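Local coordinates for yeast Cdc13 OB4 (Candida glabrata, PDB 3RMH), which forms, as the fourth OB domain of the telomere protein Cdc13, a homodimer, and belongs to a protein that probably binds telomeric DNA, at residues V104-S109 against I115-I120; Q79-D84 against D90-L95. The protein carries 2 engineered substitutions. One frame throughout, in Å; residues are numbered along the deposited sequence.

Both contacts lie in one OB-fold domain, with centres about 19 Å apart and nearest atoms about 6 Å apart, and they do not touch. They come in series along the chain: contact 2 closes before contact 1 opens. Contact 2 packs the end of helix 75-82 against the turns that follow it, and the chain then enters strand 99-108, whose second half forms the hairpin of contact 1 with strand 115-119. Strand 28-42 serves both, lying beside F92 in contact 2 and pairing with strand 99-108. Contact 1 also reaches the second subunit of the dimer, whereas contact 2 is buried within its own chain.

Contact 1 of 2, residues V104-S109 against I115-I120; sequences VFQRPS and IRWSPI
Strands 104-108 and 115-119 pair antiparallel, F105 and R107 forming hydrogen-bonded pairs with S118 and R116; R107 N to R116 O is 2.7 Å, against 3.2 Å for R116 N to R107 O. On the face carrying V104, Q106 and W117, Q106 CG rests over one face of the indole, 3.4 Å from W117 CZ2, in a CH-pi contact. The Q106 side chain runs alongside the ring, its amide plane turned 20° from it, and its polar end is held by T26 and H24. The V104 side chain crosses that of W117 at about a right angle, V104 CG2 3.6 Å from W117 CE3. This beta hairpin belongs to the beta-barrel of the OB fold; from it I115 packs on Y61 and W117 on P64 of the second subunit, and I115 adds backbone hydrogen bonds to that chain. On the face of F105, R107 and S118, the F105 ring is met by I120 from just beyond the strand, I120 CG1 lying 3.5 Å from F105 CD2. R107 starts extended and bends at chi3 (-60°), which brings NE to S118 OG in a weak 3.4 Å bond at the guanidinium edge; S118 OG also bonds to Y71 O. Water 2 joins R107 O to R116 NH1, in the plane of the R116 guanidinium.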
loop_
_atom_site.group_PDB
_atom_site.type_symbol
_atom_site.label_atom_id
_atom_site.label_comp_id
_atom_site.label_asym_id
_atom_site.label_seq_id
_atom_site.Cartn_x
_atom_site.Cartn_y
_atom_site.Cartn_z
ATOM N N VAL B 104 -15.904 -5.130 -2.386
ATOM C CA VAL B 104 -15.152 -4.073 -1.717
ATOM C C VAL B 104 -15.777 -2.687 -1.932
ATOM O O VAL B 104 -16.530 -2.477 -2.877
ATOM C CB VAL B 104 -13.661 -4.061 -2.143
ATOM C CG1 VAL B 104 -13.012 -5.429 -1.868
ATOM C CG2 VAL B 104 -13.509 -3.703 -3.617
ATOM N N PHE B 105 -15.449 -1.757 -1.037
ATOM C CA PHE B 105 -15.905 -0.379 -1.141
ATOM C C PHE B 105 -14.822 0.555 -0.596
ATOM O O PHE B 105 -13.910 0.114 0.115
ATOM C CB PHE B 105 -17.247 -0.187 -0.402
ATOM C CG PHE B 105 -17.125 -0.229 1.097
ATOM C CD1 PHE B 105 -17.216 0.939 1.847
ATOM C CD2 PHE B 105 -16.882 -1.419 1.751
ATOM C CE1 PHE B 105 -17.086 0.901 3.226
ATOM C CE2 PHE B 105 -16.742 -1.459 3.127
ATOM C CZ PHE B 105 -16.850 -0.310 3.863
ATOM N N GLN B 106 -14.909 1.834 -0.946
ATOM C CA GLN B 106 -13.974 2.843 -0.441
ATOM C C GLN B 106 -14.357 3.299 0.949
ATOM O O GLN B 106 -15.443 3.857 1.168
ATOM C CB GLN B 106 -13.930 4.078 -1.338
ATOM C CG GLN B 106 -13.366 3.861 -2.720
ATOM C CD GLN B 106 -13.909 4.866 -3.704
ATOM O OE1 GLN B 106 -15.119 4.995 -3.860
ATOM N NE2 GLN B 106 -13.021 5.590 -4.367
ATOM N N ARG B 107 -13.452 3.092 1.890
ATOM C CA ARG B 107 -13.680 3.572 3.240
ATOM C C ARG B 107 -12.832 4.827 3.474
ATOM O O ARG B 107 -11.608 4.814 3.295
ATOM C CB ARG B 107 -13.341 2.488 4.259
ATOM C CG ARG B 107 -13.616 2.886 5.688
ATOM C CD ARG B 107 -13.241 1.769 6.639
ATOM N NE ARG B 107 -14.001 0.554 6.370
ATOM C CZ ARG B 107 -15.190 0.286 6.905
ATOM N NH1 ARG B 107 -15.752 1.153 7.738
ATOM N NH2 ARG B 107 -15.816 -0.848 6.612
ATOM N N PRO B 108 -13.483 5.922 3.853
ATOM C CA PRO B 108 -12.768 7.165 4.151
ATOM C C PRO B 108 -12.231 7.137 5.575
ATOM O O PRO B 108 -12.883 6.581 6.459
ATOM C CB PRO B 108 -13.873 8.214 4.053
ATOM C CG PRO B 108 -15.084 7.486 4.541
ATOM C CD PRO B 108 -14.937 6.055 4.065
ATOM N N SER B 109 -11.065 7.733 5.796
ATOM C CA SER B 109 -10.512 7.825 7.140
ATOM C C SER B 109 -10.664 9.240 7.689
ATOM O O SER B 109 -11.016 10.162 6.952
ATOM C CB SER B 109 -9.046 7.394 7.145
ATOM O OG SER B 109 -8.326 8.034 6.109
ATOM N N ILE B 115 -7.779 7.257 0.814
ATOM C CA ILE B 115 -8.871 6.324 0.561
ATOM C C ILE B 115 -8.348 4.909 0.785
ATOM O O ILE B 115 -7.283 4.550 0.291
ATOM C CB ILE B 115 -9.436 6.480 -0.860
ATOM C CG1 ILE B 115 -10.296 7.741 -0.932
ATOM C CG2 ILE B 115 -10.280 5.246 -1.248
ATOM C CD1 ILE B 115 -10.649 8.160 -2.342
ATOM N N ARG B 116 -9.077 4.113 1.555
ATOM C CA ARG B 116 -8.698 2.710 1.713
ATOM C C ARG B 116 -9.856 1.819 1.304
ATOM O O ARG B 116 -11.001 2.090 1.651
ATOM C CB ARG B 116 -8.283 2.407 3.156
ATOM C CG ARG B 116 -6.966 3.055 3.568
ATOM C CD ARG B 116 -6.665 2.814 5.037
ATOM N NE ARG B 116 -5.413 3.451 5.454
ATOM C CZ ARG B 116 -5.290 4.747 5.732
ATOM N NH1 ARG B 116 -6.337 5.553 5.620
ATOM N NH2 ARG B 116 -4.116 5.245 6.108
ATOM N N TRP B 117 -9.545 0.762 0.563
ATOM C CA TRP B 117 -10.536 -0.212 0.136
ATOM C C TRP B 117 -10.732 -1.249 1.241
ATOM O O TRP B 117 -9.775 -1.673 1.903
ATOM C CB TRP B 117 -10.078 -0.872 -1.178
ATOM C CG TRP B 117 -10.165 0.106 -2.310
ATOM C CD1 TRP B 117 -9.204 1.004 -2.706
ATOM C CD2 TRP B 117 -11.308 0.336 -3.158
ATOM N NE1 TRP B 117 -9.676 1.760 -3.764
ATOM C CE2 TRP B 117 -10.943 1.383 -4.049
ATOM C CE3 TRP B 117 -12.571 -0.236 -3.244
ATOM C CZ2 TRP B 117 -11.834 1.840 -5.033
ATOM C CZ3 TRP B 117 -13.447 0.239 -4.210
ATOM C CH2 TRP B 117 -13.072 1.256 -5.098
ATOM N N SER B 118 -11.976 -1.662 1.431
ATOM C CA SER B 118 -12.325 -2.532 2.541
ATOM C C SER B 118 -13.343 -3.534 2.022
ATOM O O SER B 118 -14.112 -3.200 1.133
ATOM C CB SER B 118 -12.960 -1.683 3.645
ATOM O OG SER B 118 -12.904 -2.335 4.896
ATOM N N PRO B 119 -13.348 -4.758 2.566
ATOM C CA PRO B 119 -14.300 -5.764 2.098
ATOM C C PRO B 119 -15.575 -5.835 2.935
ATOM O O PRO B 119 -15.582 -5.463 4.108
ATOM C CB PRO B 119 -13.509 -7.068 2.240
ATOM C CG PRO B 119 -12.656 -6.835 3.457
ATOM C CD PRO B 119 -12.334 -5.334 3.469
ATOM N N ILE B 120 -16.644 -6.347 2.337
ATOM C CA ILE B 120 -17.933 -6.424 3.007
ATOM C C ILE B 120 -18.315 -7.856 3.335
ATOM O O ILE B 120 -18.286 -8.705 2.460
ATOM C CB ILE B 120 -19.036 -5.863 2.101
ATOM C CG1 ILE B 120 -18.754 -4.394 1.795
ATOM C CG2 ILE B 120 -20.407 -6.051 2.750
ATOM C CD1 ILE B 120 -19.447 -3.892 0.555
HETATM O O HOH W 1 -9.850 4.845 -4.896
HETATM O O HOH W 2 -9.405 5.120 4.911
#

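Contact 2 of 2, residues Q79-D84 against D90-L95; sequences QNFLGD and DIFTPL
F81 and F92 reach toward each other from opposite directions and meet rim to rim, with F81 CZ 3.7 Å from F92 CE1. Their planes are only 11° apart, yet the centroids stand 5.9 Å from each other and neither ring covers the other's face, so the rings touch at their rims without stacking. Beside them the delta carbon of I91 fills the angle between two residues of the helix: I91 CD1 lies 3.8 Å from L82 CD2 and, more loosely, 4.3 Å from F81 CE1, at the edge of that ring. I91 CG1 sits between its own backbone N and carbonyl carbon (chi1 71°) and lies over one face of the F92 ring, offset toward its rim. In this OB domain the contact joins the C-terminal turn of helix 75-82 to segment 90-95, which ends in a 3-10 turn ahead of strand 99-108. G83, with positive phi, is the first residue to leave helix 75-82, while its N still bonds to Q79 O at 2.9 Å. Farther out, I47 of strand 46-52 touches both phenyl rings, and V39 and I41 of strand 28-42 pack on F92. Helix 124-134 closes in through I124 on F81 and R128 on I91, while Q125 NE2 bonds to L82 O.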
loop_
_atom_site.group_PDB
_atom_site.type_symbol
_atom_site.label_atom_id
_atom_site.label_comp_id
_atom_site.label_asym_id
_atom_site.label_seq_id
_atom_site.Cartn_x
_atom_site.Cartn_y
_atom_site.Cartn_z
ATOM N N GLN B 79 -12.459 -9.268 14.450
ATOM C CA GLN B 79 -13.191 -10.347 15.098
ATOM C C GLN B 79 -14.338 -10.851 14.230
ATOM O O GLN B 79 -14.594 -12.050 14.172
ATOM C CB GLN B 79 -13.687 -9.931 16.485
ATOM C CG GLN B 79 -12.564 -9.809 17.506
ATOM C CD GLN B 79 -11.736 -11.083 17.609
ATOM O OE1 GLN B 79 -12.264 -12.160 17.893
ATOM N NE2 GLN B 79 -10.432 -10.965 17.368
ATOM N N ASN B 80 -15.029 -9.948 13.545
ATOM C CA ASN B 80 -16.080 -10.386 12.629
ATOM C C ASN B 80 -15.482 -11.245 11.521
ATOM O O ASN B 80 -16.063 -12.256 11.115
ATOM C CB ASN B 80 -16.831 -9.192 12.028
ATOM C CG ASN B 80 -17.597 -8.394 13.073
ATOM O OD1 ASN B 80 -17.919 -8.901 14.143
ATOM N ND2 ASN B 80 -17.894 -7.133 12.758
ATOM N N PHE B 81 -14.316 -10.848 11.028
ATOM C CA PHE B 81 -13.639 -11.636 10.002
ATOM C C PHE B 81 -13.253 -13.033 10.496
ATOM O O PHE B 81 -13.414 -14.018 9.777
ATOM C CB PHE B 81 -12.399 -10.913 9.465
ATOM C CG PHE B 81 -11.558 -11.768 8.536
ATOM C CD1 PHE B 81 -10.474 -12.488 9.014
ATOM C CD2 PHE B 81 -11.868 -11.860 7.189
ATOM C CE1 PHE B 81 -9.712 -13.281 8.163
ATOM C CE2 PHE B 81 -11.105 -12.641 6.332
ATOM C CZ PHE B 81 -10.022 -13.352 6.816
ATOM N N LEU B 82 -12.749 -13.124 11.723
ATOM C CA LEU B 82 -12.258 -14.404 12.245
ATOM C C LEU B 82 -13.359 -15.339 12.736
ATOM O O LEU B 82 -13.277 -16.556 12.559
ATOM C CB LEU B 82 -11.277 -14.172 13.395
ATOM C CG LEU B 82 -10.012 -13.355 13.132
ATOM C CD1 LEU B 82 -9.408 -12.898 14.456
ATOM C CD2 LEU B 82 -8.991 -14.137 12.296
ATOM N N GLY B 83 -14.377 -14.783 13.379
ATOM C CA GLY B 83 -15.333 -15.624 14.077
ATOM C C GLY B 83 -14.623 -16.385 15.187
ATOM O O GLY B 83 -13.907 -15.783 15.991
ATOM N N ASP B 84 -14.801 -17.705 15.222
ATOM C CA ASP B 84 -14.217 -18.550 16.265
ATOM C C ASP B 84 -12.835 -19.067 15.883
ATOM O O ASP B 84 -12.498 -20.219 16.157
ATOM C CB ASP B 84 -15.122 -19.752 16.556
ATOM C CG ASP B 84 -16.342 -19.385 17.375
ATOM O OD1 ASP B 84 -16.205 -18.596 18.334
ATOM O OD2 ASP B 84 -17.440 -19.895 17.065
ATOM N N ASP B 90 -1.087 -18.552 9.421
ATOM C CA ASP B 90 -1.369 -19.857 8.840
ATOM C C ASP B 90 -2.763 -19.943 8.222
ATOM O O ASP B 90 -2.972 -20.686 7.265
ATOM C CB ASP B 90 -1.175 -20.964 9.878
ATOM C CG ASP B 90 0.219 -20.954 10.485
ATOM O OD1 ASP B 90 1.175 -20.540 9.789
ATOM O OD2 ASP B 90 0.359 -21.352 11.661
ATOM N N ILE B 91 -3.724 -19.194 8.757
ATOM C CA ILE B 91 -5.076 -19.291 8.207
ATOM C C ILE B 91 -5.146 -18.750 6.785
ATOM O O ILE B 91 -6.051 -19.097 6.034
ATOM C CB ILE B 91 -6.147 -18.602 9.081
ATOM C CG1 ILE B 91 -6.004 -17.078 9.026
ATOM C CG2 ILE B 91 -6.137 -19.165 10.505
ATOM C CD1 ILE B 91 -7.091 -16.342 9.790
ATOM N N PHE B 92 -4.189 -17.905 6.407
ATOM C CA PHE B 92 -4.189 -17.347 5.057
ATOM C C PHE B 92 -3.493 -18.219 4.000
ATOM O O PHE B 92 -3.724 -18.065 2.799
ATOM C CB PHE B 92 -3.618 -15.929 5.073
ATOM C CG PHE B 92 -4.414 -14.989 5.939
ATOM C CD1 PHE B 92 -5.601 -14.440 5.479
ATOM C CD2 PHE B 92 -3.995 -14.689 7.221
ATOM C CE1 PHE B 92 -6.342 -13.591 6.273
ATOM C CE2 PHE B 92 -4.737 -13.836 8.022
ATOM C CZ PHE B 92 -5.907 -13.288 7.545
ATOM N N THR B 93 -2.660 -19.147 4.445
ATOM C CA THR B 93 -1.871 -19.965 3.511
ATOM C C THR B 93 -2.651 -20.609 2.356
ATOM O O THR B 93 -2.203 -20.561 1.208
ATOM C CB THR B 93 -1.075 -21.036 4.265
ATOM O OG1 THR B 93 -0.151 -20.380 5.142
ATOM C CG2 THR B 93 -0.321 -21.933 3.288
ATOM N N PRO B 94 -3.818 -21.219 2.650
ATOM C CA PRO B 94 -4.567 -21.856 1.560
ATOM C C PRO B 94 -5.130 -20.869 0.540
ATOM O O PRO B 94 -5.539 -21.279 -0.541
ATOM C CB PRO B 94 -5.714 -22.579 2.290
ATOM C CG PRO B 94 -5.236 -22.726 3.705
ATOM C CD PRO B 94 -4.446 -21.468 3.959
ATOM N N LEU B 95 -5.150 -19.583 0.872
ATOM C CA LEU B 95 -5.747 -18.589 -0.024
ATOM C C LEU B 95 -4.749 -17.959 -1.021
ATOM O O LEU B 95 -5.155 -17.323 -1.997
ATOM C CB LEU B 95 -6.437 -17.502 0.805
ATOM C CG LEU B 95 -7.347 -18.040 1.921
ATOM C CD1 LEU B 95 -7.923 -16.899 2.787
ATOM C CD2 LEU B 95 -8.454 -18.936 1.369
#